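Local coordinates for protein cyanophycinase-like exopeptidase (actinobacterium SCGC AAA027-L06, PDB 6NQC) that is probably a serine exopeptidase of family S51, related to the cyanophycinases, that hydrolyses peptide bonds, at residues E109-A114 with T134-G139. Numbering follows the deposited sequence.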
loop_
_atom_site.group_PDB
_atom_site.type_symbol
_atom_site.label_atom_id
_atom_site.label_comp_id
_atom_site.label_asym_id
_atom_site.label_seq_id
_atom_site.Cartn_x
_atom_site.Cartn_y
_atom_site.Cartn_z
ATOM N N GLU A 109 -4.105 -18.803 4.421
ATOM C CA GLU A 109 -3.342 -19.670 3.528
ATOM C C GLU A 109 -3.109 -19.021 2.162
ATOM O O GLU A 109 -2.016 -19.119 1.608
ATOM C CB GLU A 109 -4.043 -21.009 3.364
ATOM C CG GLU A 109 -3.663 -22.035 4.437
ATOM C CD GLU A 109 -2.154 -22.324 4.514
ATOM O OE1 GLU A 109 -1.656 -22.594 5.634
ATOM O OE2 GLU A 109 -1.475 -22.290 3.463
ATOM N N LEU A 110 -4.108 -18.304 1.641
ATOM C CA LEU A 110 -4.010 -17.682 0.324
ATOM C C LEU A 110 -2.931 -16.602 0.250
ATOM O O LEU A 110 -2.255 -16.449 -0.780
ATOM C CB LEU A 110 -5.344 -17.046 -0.045
ATOM C CG LEU A 110 -6.272 -17.815 -0.986
ATOM C CD1 LEU A 110 -7.665 -17.156 -0.972
ATOM C CD2 LEU A 110 -5.733 -17.925 -2.377
ATOM N N VAL A 111 -2.782 -15.802 1.307
ATOM C CA VAL A 111 -1.851 -14.682 1.242
ATOM C C VAL A 111 -0.406 -15.132 1.290
ATOM O O VAL A 111 0.501 -14.331 1.038
ATOM C CB VAL A 111 -2.065 -13.663 2.379
ATOM C CG1 VAL A 111 -3.397 -12.944 2.172
ATOM C CG2 VAL A 111 -2.008 -14.347 3.746
ATOM N N LYS A 112 -0.163 -16.397 1.605
ATOM C CA LYS A 112 1.186 -16.868 1.829
ATOM C C LYS A 112 1.892 -17.270 0.545
ATOM O O LYS A 112 3.105 -17.499 0.573
ATOM C CB LYS A 112 1.184 -18.055 2.811
ATOM C CG LYS A 112 0.853 -17.632 4.235
ATOM C CD LYS A 112 1.165 -18.714 5.240
ATOM C CE LYS A 112 -0.040 -18.983 6.133
ATOM N NZ LYS A 112 0.337 -19.175 7.572
ATOM N N ASP A 113 1.175 -17.337 -0.576
ATOM C CA ASP A 113 1.827 -17.523 -1.893
ATOM C C ASP A 113 1.119 -16.669 -2.950
ATOM O O ASP A 113 0.275 -17.146 -3.714
ATOM C CB ASP A 113 1.832 -19.011 -2.263
ATOM C CG ASP A 113 2.607 -19.306 -3.526
ATOM O OD1 ASP A 113 3.052 -18.351 -4.203
ATOM O OD2 ASP A 113 2.746 -20.506 -3.828
ATOM N N ALA A 114 1.487 -15.390 -3.016
ATOM C CA ALA A 114 0.824 -14.450 -3.915
ATOM C C ALA A 114 1.870 -13.562 -4.567
ATOM O O ALA A 114 2.701 -12.977 -3.872
ATOM C CB ALA A 114 -0.236 -13.634 -3.155
ATOM N N THR A 134 -2.646 -9.655 13.267
ATOM C CA THR A 134 -3.556 -10.742 12.993
ATOM C C THR A 134 -2.808 -11.847 12.253
ATOM O O THR A 134 -1.774 -11.606 11.616
ATOM C CB THR A 134 -4.742 -10.325 12.120
ATOM O OG1 THR A 134 -4.218 -9.829 10.877
ATOM C CG2 THR A 134 -5.610 -9.289 12.769
ATOM N N PRO A 135 -3.349 -13.058 12.240
ATOM C CA PRO A 135 -2.707 -14.106 11.445
ATOM C C PRO A 135 -2.659 -13.743 9.972
ATOM O O PRO A 135 -1.681 -14.054 9.296
ATOM C CB PRO A 135 -3.573 -15.346 11.726
ATOM C CG PRO A 135 -4.760 -14.896 12.455
ATOM C CD PRO A 135 -4.473 -13.570 13.067
ATOM N N LEU A 136 -3.671 -13.047 9.460
ATOM C CA LEU A 136 -3.660 -12.656 8.042
ATOM C C LEU A 136 -2.502 -11.706 7.746
ATOM O O LEU A 136 -1.790 -11.859 6.740
ATOM C CB LEU A 136 -4.997 -12.007 7.677
ATOM C CG LEU A 136 -5.100 -11.642 6.193
ATOM C CD1 LEU A 136 -5.421 -12.887 5.401
ATOM C CD2 LEU A 136 -6.128 -10.575 5.969
ATOM N N TRP A 137 -2.295 -10.721 8.606
ATOM C CA TRP A 137 -1.172 -9.810 8.401
ATOM C C TRP A 137 0.159 -10.569 8.461
ATOM O O TRP A 137 1.057 -10.324 7.663
ATOM C CB TRP A 137 -1.189 -8.668 9.444
ATOM C CG TRP A 137 0.133 -8.032 9.401
ATOM C CD1 TRP A 137 1.136 -8.139 10.317
ATOM C CD2 TRP A 137 0.655 -7.264 8.314
ATOM N NE1 TRP A 137 2.259 -7.494 9.856
ATOM C CE2 TRP A 137 1.987 -6.931 8.641
ATOM C CE3 TRP A 137 0.138 -6.850 7.091
ATOM C CZ2 TRP A 137 2.803 -6.197 7.787
ATOM C CZ3 TRP A 137 0.945 -6.111 6.254
ATOM C CH2 TRP A 137 2.257 -5.789 6.607
ATOM N N GLN A 138 0.308 -11.497 9.412
ATOM C CA GLN A 138 1.553 -12.251 9.491
ATOM C C GLN A 138 1.781 -13.037 8.192
ATOM O O GLN A 138 2.905 -13.091 7.682
ATOM C CB GLN A 138 1.535 -13.155 10.720
ATOM C CG GLN A 138 2.889 -13.729 11.100
ATOM C CD GLN A 138 3.953 -12.663 11.247
ATOM O OE1 GLN A 138 3.656 -11.515 11.591
ATOM N NE2 GLN A 138 5.198 -13.023 10.950
ATOM N N GLY A 139 0.725 -13.635 7.634
ATOM C CA GLY A 139 0.834 -14.257 6.314
ATOM C C GLY A 139 1.277 -13.306 5.214
ATOM O O GLY A 139 2.159 -13.629 4.406
#
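The flat carbonyl group of Gly139 carries the CG2 methyl of Val111 almost squarely over one face, with CG2 3.7 Å from Gly139 C and 3.8 Å from Gly139 CA. Glycine suits this place because, with no side chain, its backbone can lie directly against the valine methyl, the Lys112 and Gly139 CA atoms being 5.2 Å apart. At the CA of Gly139, rather than over the carbonyl, the aliphatic part of Lys112 passes with CG 4.0 Å away. Lysine fits this margin: its methylenes cover the glycine, and the side chain, bent further out, also touches Glu142. The other branch of Val111, CG1, turns to Leu136 and meets CD1 at 3.8 Å, the two side chains crossing at about a right angle. Leu136 extends CG anti to its backbone N (chi1 -177°), which brings CD1 to the valine. In the alpha/beta fold, a type I turn from Leu110 to Asp113 leads from helix 105-110 to strand 116-119 of the mixed sheet, while helix 135-145 runs on to the neighbouring parallel strand 149-153. Branched Val111 thus fills the buried angle between turn and helix, also touching Leu59 of strand 57-61 and Ile140. Thr134 is the N-cap of helix 135-145, its OG1 accepting from Trp137 N at 3.1 Å, and Trp137, whose CB leaves the helix away from the turn, stacks its indole with Phe178.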